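Local coordinates for Protease/Reverse transcriptase/ribonuclease H (Eastern chimpanzee simian foamy virus, PDB 7KSF), which combines an aspartic protease, a reverse transcriptase that synthesises viral DNA and an RNase H that cleaves the RNA strand of RNA-DNA hybrids, all in one foamy-virus polyprotein, at residues V591-G596 against A617-E622; K652-P657 against S707-I712. The protein carries 1 engineered substitution. One frame throughout, in Å; residues are numbered along the deposited sequence.

Interaction 1: residues V591-G596 against A617-E622. With CA (calcium ion), chain B.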
ATOM      1  N   VAL A 591     -13.804  12.041 -21.115  1.00143.42           N
ATOM      2  CA  VAL A 591     -13.797  13.487 -21.302  1.00146.68           C
ATOM      3  C   VAL A 591     -15.229  13.985 -21.152  1.00136.87           C
ATOM      4  O   VAL A 591     -16.145  13.460 -21.797  1.00136.01           O
ATOM      5  CB  VAL A 591     -13.219  13.883 -22.672  1.00152.21           C
ATOM      6  CG1 VAL A 591     -13.320  15.385 -22.880  1.00158.10           C
ATOM      7  CG2 VAL A 591     -11.774  13.422 -22.785  1.00151.43           C
ATOM      8  N   PHE A 592     -15.418  14.986 -20.297  1.00135.97           N
ATOM      9  CA  PHE A 592     -16.737  15.525 -19.988  1.00133.55           C
ATOM     10  C   PHE A 592     -16.779  16.995 -20.379  1.00132.99           C
ATOM     11  O   PHE A 592     -16.090  17.824 -19.776  1.00138.04           O
ATOM     12  CB  PHE A 592     -17.065  15.345 -18.507  1.00132.81           C
ATOM     13  CG  PHE A 592     -17.561  13.972 -18.159  1.00130.11           C
ATOM     14  CD1 PHE A 592     -18.919  13.699 -18.133  1.00131.16           C
ATOM     15  CD2 PHE A 592     -16.671  12.954 -17.860  1.00133.98           C
ATOM     16  CE1 PHE A 592     -19.382  12.436 -17.814  1.00134.05           C
ATOM     17  CE2 PHE A 592     -17.129  11.688 -17.539  1.00130.20           C
ATOM     18  CZ  PHE A 592     -18.485  11.429 -17.515  1.00127.36           C
ATOM     19  N   TYR A 593     -17.579  17.313 -21.392  1.00130.32           N
ATOM     20  CA  TYR A 593     -17.817  18.695 -21.783  1.00129.04           C
ATOM     21  C   TYR A 593     -19.082  19.194 -21.094  1.00126.15           C
ATOM     22  O   TYR A 593     -20.107  18.506 -21.098  1.00124.48           O
ATOM     23  CB  TYR A 593     -17.960  18.822 -23.299  1.00128.31           C
ATOM     24  CG  TYR A 593     -16.767  18.337 -24.085  1.00130.81           C
ATOM     25  CD1 TYR A 593     -15.653  19.144 -24.265  1.00139.49           C
ATOM     26  CD2 TYR A 593     -16.761  17.073 -24.655  1.00131.66           C
ATOM     27  CE1 TYR A 593     -14.560  18.703 -24.984  1.00147.48           C
ATOM     28  CE2 TYR A 593     -15.675  16.621 -25.376  1.00134.08           C
ATOM     29  CZ  TYR A 593     -14.577  17.440 -25.538  1.00149.30           C
ATOM     30  OH  TYR A 593     -13.491  16.997 -26.257  1.00155.33           O
ATOM     31  N   THR A 594     -19.004  20.382 -20.503  1.00126.07           N
ATOM     32  CA  THR A 594     -20.139  20.970 -19.811  1.00130.52           C
ATOM     33  C   THR A 594     -20.371  22.392 -20.298  1.00133.00           C
ATOM     34  O   THR A 594     -19.494  23.020 -20.900  1.00135.33           O
ATOM     35  CB  THR A 594     -19.943  20.985 -18.285  1.00135.11           C
ATOM     36  OG1 THR A 594     -18.799  21.785 -17.954  1.00147.18           O
ATOM     37  CG2 THR A 594     -19.750  19.574 -17.756  1.00122.77           C
ATOM     38  N   ASP A 595     -21.573  22.886 -20.021  1.00121.87           N
ATOM     39  CA  ASP A 595     -21.980  24.239 -20.379  1.00116.55           C
ATOM     40  C   ASP A 595     -23.310  24.527 -19.694  1.00114.00           C
ATOM     41  O   ASP A 595     -23.939  23.635 -19.119  1.00113.27           O
ATOM     42  CB  ASP A 595     -22.093  24.407 -21.897  1.00116.01           C
ATOM     43  CG  ASP A 595     -22.224  25.856 -22.318  1.00115.61           C
ATOM     44  OD1 ASP A 595     -23.364  26.365 -22.338  1.00113.87           O
ATOM     45  OD2 ASP A 595     -21.191  26.484 -22.620  1.00117.92           O
ATOM     46  N   GLY A 596     -23.729  25.789 -19.763  1.00113.26           N
ATOM     47  CA  GLY A 596     -24.989  26.215 -19.188  1.00111.90           C
ATOM     48  C   GLY A 596     -25.423  27.587 -19.659  1.00115.88           C
ATOM     49  O   GLY A 596     -24.616  28.521 -19.721  1.00130.86           O
ATOM     50  N   ALA A 617     -17.344  11.995 -23.682  1.00142.73           N
ATOM     51  CA  ALA A 617     -16.548  11.711 -24.866  1.00140.47           C
ATOM     52  C   ALA A 617     -15.334  10.874 -24.494  1.00140.81           C
ATOM     53  O   ALA A 617     -14.733  11.067 -23.433  1.00140.58           O
ATOM     54  CB  ALA A 617     -16.099  13.003 -25.552  1.00143.82           C
ATOM     55  N   THR A 618     -14.979   9.948 -25.381  1.00142.44           N
ATOM     56  CA  THR A 618     -13.808   9.094 -25.216  1.00144.80           C
ATOM     57  C   THR A 618     -12.896   9.275 -26.419  1.00147.08           C
ATOM     58  O   THR A 618     -13.356   9.217 -27.563  1.00147.29           O
ATOM     59  CB  THR A 618     -14.207   7.623 -25.067  1.00145.13           C
ATOM     60  OG1 THR A 618     -14.929   7.198 -26.229  1.00145.35           O
ATOM     61  CG2 THR A 618     -15.077   7.427 -23.831  1.00144.23           C
ATOM     62  N   TYR A 619     -11.607   9.493 -26.156  1.00156.50           N
ATOM     63  CA  TYR A 619     -10.612   9.698 -27.200  1.00157.35           C
ATOM     64  C   TYR A 619      -9.638   8.533 -27.327  1.00169.98           C
ATOM     65  O   TYR A 619      -8.621   8.667 -28.015  1.00172.34           O
ATOM     66  CB  TYR A 619      -9.832  10.989 -26.943  1.00160.35           C
ATOM     67  CG  TYR A 619     -10.606  12.259 -27.201  1.00158.12           C
ATOM     68  CD1 TYR A 619     -11.501  12.755 -26.262  1.00150.36           C
ATOM     69  CD2 TYR A 619     -10.432  12.971 -28.380  1.00158.72           C
ATOM     70  CE1 TYR A 619     -12.208  13.915 -26.492  1.00146.79           C
ATOM     71  CE2 TYR A 619     -11.133  14.134 -28.619  1.00152.91           C
ATOM     72  CZ  TYR A 619     -12.018  14.602 -27.673  1.00149.24           C
ATOM     73  OH  TYR A 619     -12.720  15.759 -27.912  1.00153.22           O
ATOM     74  N   LYS A 620      -9.915   7.397 -26.674  1.00171.30           N
ATOM     75  CA  LYS A 620      -8.956   6.292 -26.714  1.00168.22           C
ATOM     76  C   LYS A 620      -8.844   5.780 -28.145  1.00167.90           C
ATOM     77  O   LYS A 620      -7.754   5.892 -28.732  1.00169.87           O
ATOM     78  CB  LYS A 620      -9.311   5.250 -25.648  1.00167.39           C
ATOM     79  CG  LYS A 620      -8.358   4.062 -25.590  1.00173.82           C
ATOM     80  CD  LYS A 620      -8.767   3.079 -24.501  1.00164.75           C
ATOM     81  CE  LYS A 620      -7.815   1.893 -24.428  1.00153.91           C
ATOM     82  NZ  LYS A 620      -8.215   0.929 -23.362  1.00142.59           N
ATOM     83  N   PRO A 621      -9.896   5.216 -28.775  1.00159.94           N
ATOM     84  CA  PRO A 621      -9.789   4.917 -30.208  1.00154.92           C
ATOM     85  C   PRO A 621      -9.909   6.011 -31.260  1.00154.69           C
ATOM     86  O   PRO A 621      -9.027   6.170 -32.105  1.00154.97           O
ATOM     87  CB  PRO A 621     -10.962   3.954 -30.429  1.00154.62           C
ATOM     88  CG  PRO A 621     -12.010   4.421 -29.482  1.00155.60           C
ATOM     89  CD  PRO A 621     -11.322   5.102 -28.323  1.00154.18           C
ATOM     90  N   GLU A 622     -11.007   6.769 -31.217  1.00160.42           N
ATOM     91  CA  GLU A 622     -11.193   8.001 -31.966  1.00167.66           C
ATOM     92  C   GLU A 622     -12.113   8.911 -31.165  1.00161.02           C
ATOM     93  O   GLU A 622     -12.595   8.545 -30.090  1.00152.10           O
ATOM     94  CB  GLU A 622     -11.770   7.718 -33.362  1.00174.64           C
ATOM     95  CG  GLU A 622     -10.880   6.871 -34.267  1.00175.31           C
ATOM     96  CD  GLU A 622     -11.544   6.540 -35.590  1.00169.89           C
ATOM     97  OE1 GLU A 622     -12.701   6.962 -35.798  1.00173.11           O
ATOM     98  OE2 GLU A 622     -10.913   5.854 -36.422  1.00170.02           O
TER
HETATM   99 CA    CA B 801     -23.024  28.597 -20.322  1.00138.42          CA

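Interaction 2: residues K652-P657 against S707-I712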
ATOM      1  N   LYS A 652     -20.992  11.184 -12.539  1.00112.67           N
ATOM      2  CA  LYS A 652     -20.940  10.151 -13.568  1.00113.48           C
ATOM      3  C   LYS A 652     -19.537   9.592 -13.768  1.00115.89           C
ATOM      4  O   LYS A 652     -19.394   8.503 -14.334  1.00118.62           O
ATOM      5  CB  LYS A 652     -21.475  10.709 -14.888  1.00118.35           C
ATOM      6  CG  LYS A 652     -22.901  11.212 -14.793  1.00129.03           C
ATOM      7  CD  LYS A 652     -23.806  10.168 -14.163  1.00139.56           C
ATOM      8  CE  LYS A 652     -25.174  10.743 -13.847  1.00132.48           C
ATOM      9  NZ  LYS A 652     -26.063   9.753 -13.180  1.00117.40           N
ATOM     10  N   ALA A 653     -18.502  10.302 -13.313  1.00115.01           N
ATOM     11  CA  ALA A 653     -17.141   9.784 -13.402  1.00116.36           C
ATOM     12  C   ALA A 653     -16.835   8.755 -12.323  1.00116.30           C
ATOM     13  O   ALA A 653     -15.913   7.949 -12.500  1.00117.60           O
ATOM     14  CB  ALA A 653     -16.134  10.936 -13.317  1.00118.86           C
ATOM     15  N   LEU A 654     -17.581   8.762 -11.216  1.00114.81           N
ATOM     16  CA  LEU A 654     -17.312   7.813 -10.139  1.00114.49           C
ATOM     17  C   LEU A 654     -17.511   6.376 -10.604  1.00115.57           C
ATOM     18  O   LEU A 654     -16.769   5.475 -10.196  1.00116.40           O
ATOM     19  CB  LEU A 654     -18.209   8.106  -8.939  1.00112.40           C
ATOM     20  CG  LEU A 654     -18.131   9.511  -8.346  1.00112.54           C
ATOM     21  CD1 LEU A 654     -19.093   9.645  -7.178  1.00109.54           C
ATOM     22  CD2 LEU A 654     -16.712   9.832  -7.916  1.00139.61           C
ATOM     23  N   LYS A 655     -18.508   6.144 -11.459  1.00126.35           N
ATOM     24  CA  LYS A 655     -18.756   4.808 -11.987  1.00134.01           C
ATOM     25  C   LYS A 655     -17.631   4.318 -12.886  1.00126.62           C
ATOM     26  O   LYS A 655     -17.579   3.120 -13.187  1.00122.39           O
ATOM     27  CB  LYS A 655     -20.078   4.797 -12.754  1.00131.67           C
ATOM     28  CG  LYS A 655     -21.250   5.325 -11.952  1.00119.99           C
ATOM     29  CD  LYS A 655     -22.502   5.448 -12.799  1.00107.71           C
ATOM     30  CE  LYS A 655     -23.654   6.023 -11.992  1.00111.37           C
ATOM     31  NZ  LYS A 655     -24.869   6.228 -12.823  1.00120.33           N
ATOM     32  N   ILE A 656     -16.732   5.201 -13.312  1.00121.18           N
ATOM     33  CA  ILE A 656     -15.632   4.830 -14.195  1.00126.06           C
ATOM     34  C   ILE A 656     -14.320   4.975 -13.433  1.00130.64           C
ATOM     35  O   ILE A 656     -13.812   6.096 -13.283  1.00130.69           O
ATOM     36  CB  ILE A 656     -15.634   5.683 -15.472  1.00123.34           C
ATOM     37  CG1 ILE A 656     -16.990   5.589 -16.178  1.00123.36           C
ATOM     38  CG2 ILE A 656     -14.503   5.259 -16.396  1.00127.77           C
ATOM     39  CD1 ILE A 656     -17.388   4.178 -16.566  1.00120.35           C
ATOM     40  N   PRO A 657     -13.740   3.883 -12.935  1.00132.35           N
ATOM     41  CA  PRO A 657     -12.462   3.986 -12.217  1.00135.11           C
ATOM     42  C   PRO A 657     -11.287   4.241 -13.151  1.00147.97           C
ATOM     43  O   PRO A 657     -10.698   3.296 -13.685  1.00130.57           O
ATOM     44  CB  PRO A 657     -12.339   2.625 -11.520  1.00127.26           C
ATOM     45  CG  PRO A 657     -13.115   1.696 -12.398  1.00124.65           C
ATOM     46  CD  PRO A 657     -14.256   2.502 -12.955  1.00125.19           C
ATOM     47  N   SER A 707     -13.472  14.272  -3.315  1.00120.70           N
ATOM     48  CA  SER A 707     -12.867  13.598  -2.176  1.00121.05           C
ATOM     49  C   SER A 707     -12.893  12.085  -2.357  1.00122.31           C
ATOM     50  O   SER A 707     -11.939  11.393  -1.984  1.00150.00           O
ATOM     51  CB  SER A 707     -13.588  13.997  -0.890  1.00120.83           C
ATOM     52  OG  SER A 707     -13.803  15.394  -0.835  1.00132.48           O
ATOM     53  N   MET A 708     -13.977  11.558  -2.929  1.00121.84           N
ATOM     54  CA  MET A 708     -14.081  10.116  -3.128  1.00125.59           C
ATOM     55  C   MET A 708     -13.194   9.642  -4.268  1.00123.56           C
ATOM     56  O   MET A 708     -12.700   8.512  -4.239  1.00123.31           O
ATOM     57  CB  MET A 708     -15.538   9.722  -3.384  1.00133.99           C
ATOM     58  CG  MET A 708     -16.523  10.279  -2.367  1.00132.56           C
ATOM     59  SD  MET A 708     -16.166   9.792  -0.668  1.00128.93           S
ATOM     60  CE  MET A 708     -16.457   8.026  -0.745  1.00126.74           C
ATOM     61  N   LYS A 709     -12.975  10.493  -5.271  1.00127.96           N
ATOM     62  CA  LYS A 709     -12.137  10.149  -6.418  1.00127.64           C
ATOM     63  C   LYS A 709     -11.394  11.399  -6.871  1.00129.22           C
ATOM     64  O   LYS A 709     -11.986  12.286  -7.505  1.00129.02           O
ATOM     65  CB  LYS A 709     -12.969   9.559  -7.553  1.00129.46           C
ATOM     66  CG  LYS A 709     -12.163   9.228  -8.798  1.00128.59           C
ATOM     67  CD  LYS A 709     -13.040   8.671  -9.907  1.00127.53           C
ATOM     68  CE  LYS A 709     -12.214   8.328 -11.138  1.00130.17           C
ATOM     69  NZ  LYS A 709     -11.160   7.324 -10.825  1.00131.02           N
ATOM     70  N   PRO A 710     -10.102  11.509  -6.555  1.00131.50           N
ATOM     71  CA  PRO A 710      -9.318  12.668  -6.994  1.00135.36           C
ATOM     72  C   PRO A 710      -8.823  12.572  -8.426  1.00134.78           C
ATOM     73  O   PRO A 710      -8.120  13.482  -8.881  1.00136.06           O
ATOM     74  CB  PRO A 710      -8.137  12.663  -6.018  1.00163.79           C
ATOM     75  CG  PRO A 710      -7.949  11.212  -5.691  1.00156.94           C
ATOM     76  CD  PRO A 710      -9.321  10.587  -5.711  1.00140.80           C
ATOM     77  N   ASP A 711      -9.169  11.502  -9.141  1.00136.60           N
ATOM     78  CA  ASP A 711      -8.640  11.248 -10.476  1.00138.00           C
ATOM     79  C   ASP A 711      -9.272  12.189 -11.495  1.00136.49           C
ATOM     80  O   ASP A 711      -9.016  12.075 -12.699  1.00138.11           O
ATOM     81  CB  ASP A 711      -8.891   9.791 -10.862  1.00139.94           C
ATOM     82  CG  ASP A 711      -7.879   9.268 -11.867  1.00148.67           C
ATOM     83  OD1 ASP A 711      -7.160  10.086 -12.476  1.00153.45           O
ATOM     84  OD2 ASP A 711      -7.800   8.035 -12.045  1.00148.15           O
ATOM     85  N   ILE A 712     -10.085  13.123 -11.018  1.00138.64           N
ATOM     86  CA  ILE A 712     -10.827  14.046 -11.865  1.00137.88           C
ATOM     87  C   ILE A 712     -10.043  15.345 -11.971  1.00148.79           C
ATOM     88  O   ILE A 712      -9.794  16.011 -10.958  1.00154.70           O
ATOM     89  CB  ILE A 712     -12.237  14.296 -11.307  1.00135.92           C
ATOM     90  CG1 ILE A 712     -12.942  12.965 -11.037  1.00133.24           C
ATOM     91  CG2 ILE A 712     -13.041  15.148 -12.269  1.00148.42           C
ATOM     92  CD1 ILE A 712     -14.297  13.114 -10.382  1.00142.63           C
TER

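Interaction 1: residues V591-G596 against A617-E622
The rings of Tyr593 and Tyr619 head for one another across the contact, their hydroxyls modelled too close together for the detail to be trusted. Tyr619 OH lies in the plane of the Tyr593 ring, and Tyr593 OH lies close to the plane of the Tyr619 ring. Ala617 CB also sits at the edge of the Tyr593 ring, 3.6 Å from its CE2. Val591 reaches the Tyr619 ring obliquely, with CG2 3.6 Å from CD1, and the valine side chain crosses the tyrosine at about a right angle. With CG1 anti to the backbone N (chi1 176°), CG2 is the methyl left beside that N, and it reaches the ring. Outside the pair, His728 meets the Tyr593 ring and Tyr623 the Tyr619 ring, each with planes inclined at about 60°. Beneath the side chains, Val591 and Ala617 form a hydrogen-bonded antiparallel pair. Val591 N donates to Ala617 O at 2.7 Å, and Ala617 N returns a bond to Val591 O, also at 2.7 Å. This joins strand 590-597 to strand 610-618 in the mixed five-stranded sheet of the RNase H fold, where 590-597 is the central strand. Tyr593 packs on Asn732 and Ala735 of helix 727-744 and Tyr619 on Ile727, whereas Phe592 and Thr594 turn to helix 638-654. Farther along the same strand, Gly596 O and Glu642 bind a calcium ion. Asp595 OD1 stands 3.0 Å from the calcium. Asp665 and Asp736 bring their carboxylates close to that of Asp595, a gathering of acids consistent with the metal-binding active site of RNase H enzymes.

Interaction 2: residues K652-P657 against S707-I712
Lys709 lays its aliphatic chain against the end of helix 638-654 and the residues after it, with Leu654 and Ala653 as its main neighbours. The side chains of Leu654 and Lys709 run alongside one another in opposing senses, the leucine methyl CD2 resting 3.8 Å from Lys709 CB. The lysine is extended from its backbone N to CE, with chi1, chi2 and chi3 all near 180°, which carries its outer methylenes across the backbone oxygens: CD lies 3.9 Å from Ala653 O, and CE 3.5 Å from Ile656 O. A bend at the last torsion (chi4 59°) then turns NZ to a position 3.8 Å from Pro657 CA. No hydrogen bond spans the two segments. NZ instead has a weak bond to Gly658 O and a long salt bridge, 3.6 Å, to OD2 of Asp711. The contact brings together the C-terminal ends of two RNase H helices, 638-654 and 694-708; Lys709 is the first residue to leave helical geometry after the second, three residues before the chain enters edge strand 712-716. Ala653 O, beside the lysine methylenes, accepts a bond from Ile656 N (3.0 Å). The amine, near the carbonyl oxygens of Ile656 and Gly658 and the carboxylate of Asp711, probably finds a favourable electrostatic setting. On the buried side, Ala653 CB meets Ile712 CD1 at 4.1 Å, and both side chains also touch Val660 of strand 660-664.

Overall arrangement
Both contacts belong to the RNase H part of the chain, their centres about 15 Å apart. All four residues that touch in interaction 1 are buried, and it joins neighbouring strands within the sheet; interaction 2 is only partly buried and brings together helix ends and the residues that follow them. The former relies on paired backbone bonds and on aromatic and aliphatic side chains, the latter on lysine methylenes and a few apolar side chains. Strand 660-664 lies between strands 590-597 and 712-716, and side chains of both contacts touch it. The two meet directly, Phe592 CE1 packing 4.0 Å from Lys652 CB, and helix 638-654, which reaches interaction 2, carries Glu642 to the calcium.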